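Lipoate-protein ligase 1 (Plasmodium falciparum, PDB 5T8U) belongs to the lipoate-protein ligase family, joining a catalytic domain built round a mixed beta sheet, here with lipoic acid bound, to a smaller C-terminal domain. Local coordinates at residues G11-V16 with K41-N46; N35-L40 with I159-L164; F108-N113 with F121-N126; A219-F224 with I241-I246; F227-Q230 with I236-N239. One frame throughout, in Å; residues are numbered along the deposited sequence.

Contact 1 of 5, residues G11-V16 with K41-N46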
# COMPACT_ATOMS: atom_id res chain seq x y z
N GLY A 11 12.89 -12.87 16.96
CA GLY A 11 13.40 -11.52 16.76
C GLY A 11 12.95 -10.92 15.44
O GLY A 11 12.38 -11.62 14.60
N PRO A 12 13.22 -9.63 15.25
CA PRO A 12 12.81 -8.97 14.01
C PRO A 12 13.43 -9.63 12.79
O PRO A 12 14.42 -10.36 12.87
CB PRO A 12 13.30 -7.53 14.18
CG PRO A 12 14.31 -7.58 15.28
CD PRO A 12 13.90 -8.70 16.17
N LEU A 13 12.82 -9.36 11.63
CA LEU A 13 13.22 -9.98 10.37
C LEU A 13 13.46 -8.92 9.30
O LEU A 13 12.74 -7.92 9.22
CB LEU A 13 12.16 -10.96 9.87
CG LEU A 13 12.12 -12.36 10.50
CD1 LEU A 13 10.88 -13.10 10.01
CD2 LEU A 13 13.37 -13.14 10.16
N VAL A 14 14.48 -9.17 8.48
CA VAL A 14 14.79 -8.35 7.31
C VAL A 14 14.75 -9.28 6.11
O VAL A 14 15.58 -10.19 5.99
CB VAL A 14 16.15 -7.66 7.44
CG1 VAL A 14 16.37 -6.70 6.29
CG2 VAL A 14 16.26 -6.94 8.78
N LEU A 15 13.80 -9.05 5.21
CA LEU A 15 13.58 -9.89 4.04
C LEU A 15 13.83 -9.07 2.78
O LEU A 15 13.56 -7.87 2.74
CB LEU A 15 12.15 -10.45 4.03
CG LEU A 15 11.62 -10.93 5.38
CD1 LEU A 15 10.18 -11.43 5.25
CD2 LEU A 15 12.50 -12.02 5.97
N VAL A 16 14.36 -9.73 1.76
CA VAL A 16 14.73 -9.08 0.51
C VAL A 16 14.25 -9.95 -0.65
O VAL A 16 14.27 -11.18 -0.57
CB VAL A 16 16.25 -8.85 0.42
CG1 VAL A 16 16.63 -8.23 -0.92
CG2 VAL A 16 16.72 -7.97 1.56
N LYS A 41 8.25 -20.85 9.76
CA LYS A 41 8.23 -22.17 9.15
C LYS A 41 8.44 -22.10 7.65
O LYS A 41 9.14 -22.94 7.07
CB LYS A 41 6.91 -22.88 9.47
CG LYS A 41 6.83 -24.30 8.90
CD LYS A 41 5.53 -24.99 9.28
CE LYS A 41 5.47 -26.39 8.69
NZ LYS A 41 4.19 -27.09 9.02
N TYR A 42 7.85 -21.10 6.99
CA TYR A 42 8.07 -20.94 5.56
C TYR A 42 9.50 -20.52 5.27
O TYR A 42 10.13 -21.03 4.34
CB TYR A 42 7.07 -19.93 4.98
CG TYR A 42 5.68 -20.52 4.87
CD1 TYR A 42 5.28 -21.20 3.73
CD2 TYR A 42 4.77 -20.41 5.92
CE1 TYR A 42 4.02 -21.75 3.63
CE2 TYR A 42 3.51 -20.96 5.83
CZ TYR A 42 3.13 -21.63 4.68
OH TYR A 42 1.88 -22.17 4.59
N LEU A 43 10.04 -19.60 6.06
CA LEU A 43 11.49 -19.53 6.20
C LEU A 43 11.98 -20.79 6.89
O LEU A 43 11.24 -21.45 7.63
CB LEU A 43 11.91 -18.29 6.99
CG LEU A 43 11.37 -16.94 6.52
CD1 LEU A 43 11.88 -15.84 7.45
CD2 LEU A 43 11.77 -16.65 5.08
N ASN A 44 13.24 -21.15 6.65
CA ASN A 44 13.81 -22.36 7.22
C ASN A 44 14.45 -22.11 8.58
O ASN A 44 15.39 -22.83 8.97
CB ASN A 44 14.82 -22.96 6.25
CG ASN A 44 14.18 -23.39 4.94
OD1 ASN A 44 13.11 -24.00 4.93
ND2 ASN A 44 14.83 -23.07 3.83
N ILE A 45 13.98 -21.11 9.33
CA ILE A 45 14.54 -20.75 10.62
C ILE A 45 14.09 -21.76 11.67
O ILE A 45 14.89 -22.55 12.18
CB ILE A 45 14.14 -19.32 11.02
CG1 ILE A 45 14.69 -18.31 10.00
CG2 ILE A 45 14.65 -18.99 12.42
CD1 ILE A 45 14.16 -16.91 10.16
N ASN A 46 12.80 -21.75 11.99
CA ASN A 46 12.24 -22.61 13.02
C ASN A 46 11.04 -23.37 12.46
O ASN A 46 10.48 -23.00 11.43
CB ASN A 46 11.82 -21.81 14.26
CG ASN A 46 11.54 -22.69 15.46
OD1 ASN A 46 11.12 -23.84 15.31
ND2 ASN A 46 11.77 -22.16 16.65
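Leu-13, Leu-15, Leu-43 and Ile-45 meet through methyl groups alone, and none of these four touching residues has a flat group; the flat group beside them belongs to His-244 on the next strand, whose side chain touches Leu-13, Leu-15 and Ile-45, the last through its ring. Here the chain leaving helix 39-42 packs on the mixed sheet of the lipoate ligase catalytic domain. Strand 13-17 runs between strands 55-59 and 244-245, and the turn after the helix lies over one of its faces. Alternation along the strand sends Leu-13 and Leu-15 to this face, whereas Val-14 points to the other, against Ile-221 and Phe-224 of helix 213-227. Leucine suits the near side because its reach bridges a wide backbone gap: even the closest alpha carbons, Leu-15 CA and Leu-43 CA, are 10.1 Å apart. Leu-43, the first residue beyond the helix, extends straight at Leu-13, tip to tip, with CD1 to CD1 at 3.9 Å. Its CG lies beside the backbone N (chi1 -53°), which directs the branch into the sheet. Ile-45 slides past Leu-13 in the opposite direction and lies at the more exposed end of the contact. Deeper along the strand, Leu-15 CD2 closes on the same Leu-43 CD1 at 4.1 Å.

Contact 2 of 5, residues N35-L40 with I159-L164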
# COMPACT_ATOMS: atom_id res chain seq x y z
N ASN A 35 0.53 -14.86 5.96
CA ASN A 35 1.17 -15.96 6.68
C ASN A 35 2.15 -15.43 7.72
O ASN A 35 3.15 -16.09 8.03
CB ASN A 35 1.88 -16.91 5.72
CG ASN A 35 0.92 -17.63 4.80
OD1 ASN A 35 0.33 -18.64 5.16
ND2 ASN A 35 0.76 -17.11 3.58
N TYR A 36 1.88 -14.24 8.26
CA TYR A 36 2.73 -13.59 9.24
C TYR A 36 3.17 -14.54 10.35
O TYR A 36 4.34 -14.93 10.42
CB TYR A 36 1.99 -12.38 9.82
CG TYR A 36 2.74 -11.58 10.86
CD1 TYR A 36 3.84 -10.80 10.52
CD2 TYR A 36 2.32 -11.57 12.19
CE1 TYR A 36 4.51 -10.06 11.47
CE2 TYR A 36 2.99 -10.83 13.14
CZ TYR A 36 4.08 -10.08 12.78
OH TYR A 36 4.74 -9.34 13.74
N ASN A 37 2.22 -14.95 11.21
CA ASN A 37 2.56 -15.73 12.39
C ASN A 37 3.23 -17.06 12.07
O ASN A 37 3.76 -17.70 12.98
CB ASN A 37 1.30 -15.98 13.23
CG ASN A 37 0.67 -14.69 13.73
OD1 ASN A 37 -0.54 -14.49 13.62
ND2 ASN A 37 1.49 -13.81 14.30
N ASP A 38 3.21 -17.50 10.81
CA ASP A 38 3.81 -18.77 10.42
C ASP A 38 5.10 -18.61 9.63
O ASP A 38 5.66 -19.62 9.19
CB ASP A 38 2.81 -19.59 9.59
CG ASP A 38 1.63 -20.06 10.40
OD1 ASP A 38 1.82 -20.35 11.60
OD2 ASP A 38 0.52 -20.15 9.85
N LEU A 39 5.59 -17.39 9.44
CA LEU A 39 6.69 -17.18 8.50
C LEU A 39 7.92 -17.99 8.90
O LEU A 39 8.63 -18.50 8.03
CB LEU A 39 7.03 -15.69 8.41
CG LEU A 39 6.10 -14.85 7.53
CD1 LEU A 39 6.49 -13.39 7.61
CD2 LEU A 39 6.11 -15.32 6.09
N LEU A 40 8.19 -18.12 10.20
CA LEU A 40 9.38 -18.85 10.62
C LEU A 40 9.41 -20.27 10.09
O LEU A 40 10.49 -20.86 9.98
CB LEU A 40 9.48 -18.87 12.15
CG LEU A 40 9.65 -17.51 12.84
CD1 LEU A 40 9.73 -17.69 14.34
CD2 LEU A 40 10.89 -16.77 12.33
N ILE A 159 -5.23 -6.08 9.29
CA ILE A 159 -5.78 -7.42 9.37
C ILE A 159 -5.68 -7.89 10.81
O ILE A 159 -4.85 -7.42 11.58
CB ILE A 159 -5.06 -8.39 8.39
CG1 ILE A 159 -5.71 -8.29 7.00
CG2 ILE A 159 -5.06 -9.84 8.91
CD1 ILE A 159 -5.20 -9.28 5.97
N LYS A 160 -6.56 -8.84 11.17
CA LYS A 160 -6.74 -9.31 12.54
C LYS A 160 -5.50 -9.16 13.41
O LYS A 160 -5.54 -8.49 14.45
CB LYS A 160 -7.19 -10.77 12.53
CG LYS A 160 -7.61 -11.30 13.89
CD LYS A 160 -8.24 -12.68 13.77
CE LYS A 160 -9.27 -12.95 14.86
NZ LYS A 160 -10.42 -13.72 14.34
N ASP A 161 -4.39 -9.78 13.00
CA ASP A 161 -3.18 -9.82 13.80
C ASP A 161 -2.01 -9.07 13.17
O ASP A 161 -0.93 -9.04 13.78
CB ASP A 161 -2.77 -11.27 14.06
CG ASP A 161 -3.76 -12.01 14.92
OD1 ASP A 161 -4.36 -11.39 15.82
OD2 ASP A 161 -3.95 -13.23 14.70
N VAL A 162 -2.18 -8.49 11.99
CA VAL A 162 -1.07 -7.92 11.24
C VAL A 162 -1.42 -6.52 10.77
O VAL A 162 -2.57 -6.24 10.42
CB VAL A 162 -0.70 -8.81 10.03
CG1 VAL A 162 0.57 -8.30 9.37
CG2 VAL A 162 -0.54 -10.25 10.46
N PHE A 163 -0.43 -5.64 10.77
CA PHE A 163 -0.54 -4.31 10.18
C PHE A 163 0.56 -4.16 9.13
O PHE A 163 1.74 -4.42 9.43
CB PHE A 163 -0.42 -3.21 11.23
CG PHE A 163 -0.33 -1.83 10.64
CD1 PHE A 163 -1.45 -1.20 10.12
CD2 PHE A 163 0.88 -1.16 10.61
CE1 PHE A 163 -1.37 0.06 9.57
CE2 PHE A 163 0.97 0.11 10.07
CZ PHE A 163 -0.15 0.72 9.55
N LEU A 164 0.17 -3.76 7.93
CA LEU A 164 1.08 -3.65 6.79
C LEU A 164 1.15 -2.20 6.34
O LEU A 164 0.15 -1.63 5.91
CB LEU A 164 0.62 -4.55 5.64
CG LEU A 164 1.50 -4.59 4.39
CD1 LEU A 164 1.41 -5.95 3.71
CD2 LEU A 164 1.11 -3.51 3.39
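Tyr-36 and Val-162 meet at a slant, the valine laying its two methyls against the root and one face of the aromatic ring. CG2 presses on the root: it is 3.4 Å from Tyr-36 CB, a close approach, and 3.6 Å from Tyr-36 CG. CG1 lies over the ring face. At the valine, chi1 of -172° turns CG2 to the tyrosine CB and CG1 over the ring. On the tyrosine, chi1 of 180° swings the ring away from the backbone N, and the hydroxyl at its far end is bonded to the carbonyl oxygen of Glu-53. A tyrosine fits here because its ring gives an apolar wall to the valine while its OH satisfies a backbone carbonyl.

Toward solvent, Asn-37 and Asp-161 cross at nearly a right angle, their amide and carboxylate planes 56° apart. Asn-37 OD1 and Asp-161 OD2 stand 3.8 Å from each other as neighbouring oxygens without a bond; the amide nitrogen ND2 is used elsewhere, on Phe-51 O. Such polar residues suit a place where the turn meets solvent.

Val-162 also touches Leu-33 of helix 22-34. Residues 159-162 form a type I turn in which Ile-159 and Val-162 exchange both backbone hydrogen bonds, Val-162 N to Ile-159 O measuring 2.9 Å. That is the two-residue beta hairpin linking strands 150-159 and 162-170, buttressed here by the bend between helices 22-34 and 39-42.

Contact 3 of 5, residues F108-N113 with F121-N126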
# COMPACT_ATOMS: atom_id res chain seq x y z
N PHE A 108 9.53 -0.41 0.32
CA PHE A 108 9.67 -0.95 1.66
C PHE A 108 8.31 -1.42 2.16
O PHE A 108 7.27 -0.85 1.82
CB PHE A 108 10.24 0.10 2.63
CG PHE A 108 9.34 1.30 2.82
CD1 PHE A 108 8.39 1.31 3.83
CD2 PHE A 108 9.46 2.41 2.00
CE1 PHE A 108 7.57 2.41 4.02
CE2 PHE A 108 8.64 3.51 2.18
CZ PHE A 108 7.70 3.51 3.19
N THR A 109 8.32 -2.47 2.98
CA THR A 109 7.11 -3.04 3.55
C THR A 109 7.37 -3.37 5.01
O THR A 109 8.13 -4.30 5.31
CB THR A 109 6.67 -4.29 2.78
OG1 THR A 109 6.45 -3.95 1.40
CG2 THR A 109 5.39 -4.87 3.37
N PHE A 110 6.75 -2.61 5.91
CA PHE A 110 6.81 -2.89 7.34
C PHE A 110 5.60 -3.72 7.73
O PHE A 110 4.46 -3.35 7.41
CB PHE A 110 6.84 -1.60 8.15
CG PHE A 110 8.10 -0.79 7.97
CD1 PHE A 110 9.24 -1.08 8.70
CD2 PHE A 110 8.13 0.27 7.08
CE1 PHE A 110 10.39 -0.34 8.54
CE2 PHE A 110 9.28 1.02 6.92
CZ PHE A 110 10.41 0.71 7.65
N LEU A 111 5.84 -4.83 8.42
CA LEU A 111 4.77 -5.63 9.01
C LEU A 111 4.94 -5.64 10.52
O LEU A 111 6.06 -5.83 11.01
CB LEU A 111 4.77 -7.07 8.47
CG LEU A 111 4.80 -7.23 6.95
CD1 LEU A 111 4.76 -8.70 6.58
CD2 LEU A 111 3.65 -6.49 6.30
N ASN A 112 3.84 -5.43 11.24
CA ASN A 112 3.91 -5.35 12.69
C ASN A 112 2.68 -6.02 13.31
O ASN A 112 1.68 -6.28 12.63
CB ASN A 112 4.00 -3.90 13.18
CG ASN A 112 5.29 -3.23 12.74
OD1 ASN A 112 5.39 -2.73 11.62
ND2 ASN A 112 6.27 -3.20 13.63
N ASN A 113 2.79 -6.31 14.60
CA ASN A 113 1.65 -6.85 15.35
C ASN A 113 0.58 -5.79 15.55
O ASN A 113 -0.62 -6.07 15.46
CB ASN A 113 2.12 -7.40 16.69
CG ASN A 113 0.98 -7.87 17.57
OD1 ASN A 113 -0.11 -8.19 17.08
ND2 ASN A 113 1.21 -7.90 18.87
N PHE A 121 8.06 5.50 9.99
CA PHE A 121 8.53 6.76 9.43
C PHE A 121 9.72 7.31 10.22
O PHE A 121 10.57 7.99 9.65
CB PHE A 121 7.40 7.79 9.41
CG PHE A 121 6.46 7.63 8.24
CD1 PHE A 121 6.92 7.76 6.94
CD2 PHE A 121 5.11 7.38 8.45
CE1 PHE A 121 6.06 7.62 5.87
CE2 PHE A 121 4.25 7.24 7.37
CZ PHE A 121 4.72 7.36 6.08
N LEU A 122 9.79 7.02 11.52
CA LEU A 122 10.94 7.47 12.30
C LEU A 122 12.19 6.68 11.95
O LEU A 122 13.29 7.24 11.93
CB LEU A 122 10.64 7.36 13.80
CG LEU A 122 11.78 7.78 14.73
CD1 LEU A 122 12.19 9.23 14.47
CD2 LEU A 122 11.39 7.59 16.19
N ILE A 123 12.04 5.38 11.68
CA ILE A 123 13.18 4.60 11.21
C ILE A 123 13.70 5.17 9.89
O ILE A 123 14.91 5.34 9.71
CB ILE A 123 12.79 3.12 11.07
CG1 ILE A 123 12.45 2.52 12.44
CG2 ILE A 123 13.92 2.31 10.40
CD1 ILE A 123 11.86 1.13 12.38
N ILE A 124 12.79 5.49 8.97
CA ILE A 124 13.22 6.03 7.68
C ILE A 124 13.90 7.38 7.86
O ILE A 124 15.00 7.62 7.35
CB ILE A 124 12.02 6.11 6.72
CG1 ILE A 124 11.40 4.72 6.54
CG2 ILE A 124 12.46 6.67 5.36
CD1 ILE A 124 10.14 4.69 5.70
N LEU A 125 13.26 8.29 8.60
CA LEU A 125 13.84 9.61 8.82
C LEU A 125 15.21 9.51 9.48
O LEU A 125 16.16 10.21 9.09
CB LEU A 125 12.90 10.47 9.66
CG LEU A 125 11.55 10.81 9.02
CD1 LEU A 125 10.61 11.42 10.05
CD2 LEU A 125 11.74 11.75 7.84
N ASN A 126 15.34 8.64 10.49
CA ASN A 126 16.65 8.43 11.11
C ASN A 126 17.66 7.92 10.10
O ASN A 126 18.83 8.31 10.14
CB ASN A 126 16.52 7.45 12.28
CG ASN A 126 15.80 8.04 13.47
OD1 ASN A 126 15.73 9.27 13.63
ND2 ASN A 126 15.26 7.19 14.33
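Ile-124 CD1 lies over one face of the Phe-108 ring, 3.9 Å from the centroid and 19° off the ring normal, a CH-pi contact. The methyl stands somewhat toward the rim and comes nearest to Phe-108 CZ, at 3.7 Å. The same methyl also lies at the edge of the Phe-110 ring, near its plane, 4.0 Å from Phe-110 CE2, so one slender isoleucine tip fills the corner between two aromatic side chains. Phe-110 has a second, looser neighbour in Ile-123, whose CD1 is 4.4 Å from Phe-110 CE1.

The rings are turned differently on their shared strand: Phe-108 CG sits between backbone N and carbonyl carbon (chi1 64°), that of Phe-110 beside the N. Both belong to a beta-alpha unit of the catalytic domain, in which strand 105-112 is followed by helix 117-132 folded back over the sheet. The axes of the two short segments are 11.4 Å apart and run largely antiparallel, at 138°, a spacing that large apolar side chains are needed to bridge.

Farther out, Phe-224 of helix 213-227 touches both Phe-110 and Ile-123, while Phe-108 leans on Ser-152, Ser-154 and Ile-169. Thr-109 points to the opposite sheet face, where OG1 is hydrogen-bonded to Trp-59 NE1 and Glu-29 OE2. Trp-59 and Ser-154 line the lipoic acid pocket, and the Phe-108 side chain is about 7 Å from the ligand.

Contact 4 of 5, residues A219-F224 with I241-I246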
# COMPACT_ATOMS: atom_id res chain seq x y z
N ALA A 219 21.62 1.27 4.92
CA ALA A 219 21.38 2.21 6.01
C ALA A 219 20.03 1.96 6.67
O ALA A 219 19.91 2.01 7.90
CB ALA A 219 21.47 3.64 5.49
N LEU A 220 19.01 1.68 5.86
CA LEU A 220 17.66 1.49 6.39
C LEU A 220 17.59 0.25 7.27
O LEU A 220 16.94 0.26 8.32
CB LEU A 220 16.67 1.40 5.23
CG LEU A 220 15.18 1.42 5.57
CD1 LEU A 220 14.81 2.66 6.38
CD2 LEU A 220 14.37 1.37 4.28
N ILE A 221 18.22 -0.85 6.84
CA ILE A 221 18.28 -2.05 7.67
C ILE A 221 19.00 -1.75 8.98
O ILE A 221 18.58 -2.18 10.06
CB ILE A 221 18.94 -3.20 6.90
CG1 ILE A 221 18.15 -3.52 5.63
CG2 ILE A 221 19.04 -4.45 7.78
CD1 ILE A 221 18.84 -4.51 4.70
N LYS A 222 20.11 -1.00 8.90
CA LYS A 222 20.84 -0.61 10.10
C LYS A 222 19.93 0.10 11.09
O LYS A 222 19.79 -0.33 12.24
CB LYS A 222 22.02 0.28 9.72
CG LYS A 222 23.26 -0.48 9.26
CD LYS A 222 24.35 0.46 8.77
CE LYS A 222 25.67 -0.27 8.57
NZ LYS A 222 26.78 0.66 8.19
N GLU A 223 19.28 1.19 10.66
CA GLU A 223 18.42 1.93 11.57
C GLU A 223 17.19 1.14 11.99
O GLU A 223 16.59 1.45 13.03
CB GLU A 223 17.99 3.25 10.92
CG GLU A 223 19.08 4.31 10.89
CD GLU A 223 19.48 4.76 12.28
OE1 GLU A 223 20.50 5.47 12.40
OE2 GLU A 223 18.78 4.41 13.25
N PHE A 224 16.79 0.13 11.22
CA PHE A 224 15.69 -0.75 11.61
C PHE A 224 16.09 -1.62 12.79
O PHE A 224 15.51 -1.53 13.88
CB PHE A 224 15.28 -1.59 10.40
CG PHE A 224 14.22 -2.62 10.69
CD1 PHE A 224 12.88 -2.28 10.70
CD2 PHE A 224 14.57 -3.94 10.92
CE1 PHE A 224 11.91 -3.23 10.95
CE2 PHE A 224 13.61 -4.90 11.18
CZ PHE A 224 12.28 -4.54 11.19
N ILE A 241 23.67 -7.95 11.79
CA ILE A 241 22.53 -7.75 10.91
C ILE A 241 22.31 -9.04 10.14
O ILE A 241 23.27 -9.72 9.76
CB ILE A 241 22.76 -6.56 9.95
CG1 ILE A 241 22.53 -5.24 10.69
CG2 ILE A 241 21.85 -6.65 8.71
CD1 ILE A 241 22.90 -4.00 9.88
N THR A 242 21.05 -9.39 9.90
CA THR A 242 20.69 -10.60 9.17
C THR A 242 19.69 -10.25 8.08
O THR A 242 18.78 -9.44 8.29
CB THR A 242 20.09 -11.66 10.10
OG1 THR A 242 21.03 -11.95 11.15
CG2 THR A 242 19.79 -12.94 9.34
N VAL A 243 19.87 -10.86 6.91
CA VAL A 243 19.07 -10.55 5.72
C VAL A 243 18.66 -11.87 5.07
O VAL A 243 19.51 -12.70 4.76
CB VAL A 243 19.85 -9.68 4.72
CG1 VAL A 243 19.01 -9.39 3.48
CG2 VAL A 243 20.30 -8.39 5.38
N HIS A 244 17.35 -12.05 4.88
CA HIS A 244 16.82 -13.22 4.21
C HIS A 244 16.40 -12.87 2.78
O HIS A 244 15.94 -11.76 2.51
CB HIS A 244 15.62 -13.80 4.97
CG HIS A 244 15.99 -14.50 6.24
ND1 HIS A 244 16.32 -13.83 7.39
CD2 HIS A 244 16.07 -15.82 6.53
CE1 HIS A 244 16.60 -14.70 8.34
NE2 HIS A 244 16.45 -15.92 7.85
N TYR A 245 16.57 -13.84 1.88
CA TYR A 245 16.20 -13.70 0.48
C TYR A 245 15.09 -14.69 0.17
O TYR A 245 15.29 -15.91 0.30
CB TYR A 245 17.41 -13.92 -0.43
CG TYR A 245 18.48 -12.86 -0.26
CD1 TYR A 245 18.59 -11.80 -1.15
CD2 TYR A 245 19.38 -12.91 0.80
CE1 TYR A 245 19.56 -10.83 -1.00
CE2 TYR A 245 20.35 -11.95 0.96
CZ TYR A 245 20.44 -10.91 0.06
OH TYR A 245 21.41 -9.94 0.22
N ILE A 246 13.93 -14.18 -0.24
CA ILE A 246 12.72 -15.00 -0.35
C ILE A 246 12.25 -15.17 -1.78
O ILE A 246 11.43 -16.07 -2.04
CB ILE A 246 11.58 -14.41 0.52
CG1 ILE A 246 11.28 -12.97 0.10
CG2 ILE A 246 11.95 -14.49 1.99
CD1 ILE A 246 10.04 -12.39 0.75
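Ile-221 and Ile-241 meet on the buried side of this contact, where helix 213-227 packs beside the chain entering strand 244-245, an outermost strand of the mixed sheet in the catalytic domain. The two isoleucines cross obliquely and touch through their shorter branches, Ile-221 CG2 to Ile-241 CG2 at 3.7 Å. Each has CG2 trans to its backbone N; at Ile-221, chi1 of -60° turns CG2 to its partner and the CG1-CD1 arm toward Val-243. That second touch is the looser one, Ile-221 CD1 and Val-243 CG2 being 4.2 Å apart. Ile-221 is buried, since its side chain also meets Val-14 of strand 13-17 and Leu-58 of strand 55-59; beta-branched residues suit this place because they pack broadly close to the backbone.

Ile-241 and Lys-222 are exposed, and Val-243 only partly buried, so the contact passes from a buried residue to the surface within a few residues. The solvent side nevertheless packs closely too, at the lysine stem. Lysine fits such a margin, its aliphatic part serving as apolar cover while the ammonium end can probably reach solvent. Its bond to CB leads away from residues 241-246, and the stem beyond is extended, yet the first methylenes still come close enough to be crossed at about a right angle by the isoleucine arm. Thr-242 between the two apolar residues turns its side chain from the helix. At the margin, Ile-241 CD1 rests on the lysine stem, 3.6 Å from Lys-222 CG and 4.0 Å from Lys-222 CA.

Contact 5 of 5, residues F227-Q230 with I236-N239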
# COMPACT_ATOMS: atom_id res chain seq x y z
N PHE A 227 16.76 0.44 15.72
CA PHE A 227 15.53 0.94 16.33
C PHE A 227 14.91 -0.10 17.24
O PHE A 227 14.44 0.23 18.33
CB PHE A 227 14.53 1.37 15.25
CG PHE A 227 13.21 1.82 15.80
CD1 PHE A 227 12.18 0.92 16.01
CD2 PHE A 227 13.00 3.16 16.12
CE1 PHE A 227 10.96 1.34 16.52
CE2 PHE A 227 11.78 3.58 16.63
CZ PHE A 227 10.76 2.67 16.83
N TYR A 228 14.90 -1.36 16.81
CA TYR A 228 14.32 -2.42 17.63
C TYR A 228 15.33 -3.08 18.56
O TYR A 228 15.03 -4.14 19.13
CB TYR A 228 13.64 -3.46 16.74
CG TYR A 228 12.40 -2.94 16.06
CD1 TYR A 228 11.30 -2.52 16.80
CD2 TYR A 228 12.32 -2.86 14.68
CE1 TYR A 228 10.16 -2.04 16.18
CE2 TYR A 228 11.19 -2.38 14.05
CZ TYR A 228 10.12 -1.97 14.81
OH TYR A 228 8.99 -1.49 14.18
N GLU A 229 16.51 -2.49 18.73
CA GLU A 229 17.50 -2.98 19.68
C GLU A 229 17.72 -2.00 20.84
O GLU A 229 18.74 -2.08 21.54
CB GLU A 229 18.83 -3.25 18.97
CG GLU A 229 19.00 -4.69 18.52
CD GLU A 229 20.29 -4.91 17.77
OE1 GLU A 229 20.97 -3.91 17.45
OE2 GLU A 229 20.63 -6.08 17.49
N GLN A 230 16.77 -1.09 21.08
CA GLN A 230 16.92 -0.11 22.15
C GLN A 230 16.95 -0.78 23.52
O GLN A 230 17.89 -0.59 24.30
CB GLN A 230 15.79 0.92 22.09
CG GLN A 230 15.99 2.03 21.07
CD GLN A 230 15.01 3.16 21.26
OE1 GLN A 230 15.03 3.85 22.28
NE2 GLN A 230 14.14 3.36 20.28
N ILE A 236 26.05 -6.53 25.74
CA ILE A 236 25.73 -7.95 25.83
C ILE A 236 25.29 -8.55 24.50
O ILE A 236 25.41 -9.77 24.32
CB ILE A 236 24.64 -8.20 26.90
CG1 ILE A 236 25.07 -7.60 28.24
CG2 ILE A 236 24.36 -9.68 27.07
CD1 ILE A 236 24.46 -6.25 28.52
N ILE A 237 24.80 -7.74 23.57
CA ILE A 237 24.18 -8.26 22.35
C ILE A 237 25.15 -8.09 21.18
O ILE A 237 25.91 -7.12 21.14
CB ILE A 237 22.85 -7.54 22.07
CG1 ILE A 237 21.83 -7.87 23.18
CG2 ILE A 237 22.28 -7.91 20.71
CD1 ILE A 237 21.44 -9.34 23.28
N PRO A 238 25.16 -9.01 20.21
CA PRO A 238 26.03 -8.82 19.04
C PRO A 238 25.58 -7.64 18.20
O PRO A 238 24.39 -7.36 18.07
CB PRO A 238 25.89 -10.14 18.27
CG PRO A 238 25.31 -11.11 19.23
CD PRO A 238 24.48 -10.31 20.17
N ASN A 239 26.56 -6.94 17.62
CA ASN A 239 26.29 -5.86 16.67
C ASN A 239 26.21 -6.47 15.27
O ASN A 239 27.10 -6.32 14.43
CB ASN A 239 27.36 -4.78 16.77
CG ASN A 239 26.91 -3.46 16.16
OD1 ASN A 239 25.89 -3.39 15.48
ND2 ASN A 239 27.69 -2.41 16.39
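The closest alpha carbons, Glu-229 CA and Ile-237 CA, are 8.9 Å apart, and no hydrogen bond joins the two backbones. Both belong to the irregular surface loop that joins helix 213-227 to strand 244-245; the chain loses helical angles at Tyr-228, just before Glu-229.

The gap is spanned by the Glu-229 side chain. It is extended beyond CG (chi2 177°), so the carboxylate is carried across to the other limb. It meets Ile-237 obliquely, OE2 lying 4.1 Å from Ile-237 CG2, a loose touch of an oxygen on a methyl. A long acidic side chain suits this margin, where it can probably remain hydrated while its stem bridges the limbs; the isoleucine opposite lends apolar bulk and also rests on Tyr-232. Pro-238 takes part through its carbonyl oxygen, not its ring.

At the end of the helix, aromatic side chains pack together. Phe-227 CD1 stands 3.5 Å above the plane of the Tyr-228 ring, over its centre, while Tyr-228 meets Phe-224 edge-to-face and bonds through OH to Asn-112 ND2. Phe-227 leans on Ser-119 and Ile-123 of helix 117-132, so large aromatics join the start of the loop to that helix. On the far limb, Glu-229 OE2 faces Pro-238 O at 4.0 Å, two oxygens that make no bond.

Contacts 1 to 4 all reach the eight-stranded mixed sheet of the catalytic domain; contact 5 lies beyond it, in a surface loop. Contacts 1 and 2 share helix 39-42, interleave along the chain and have centres 12 Å apart. Contact 3 falls in sequence between the two segments of contact 2, and their strands 162-170 and 105-112 are sheet neighbours. Contact 4 is likewise joined to contact 1 through adjacent strands 244-245 and 13-17, and packs against contact 3 through Phe-224. Contact 5 comes within the loop spanned by contact 4, with centres about 13 Å apart. Helices thus clothe both sheet faces, with contact 3 lying close to the bound lipoic acid.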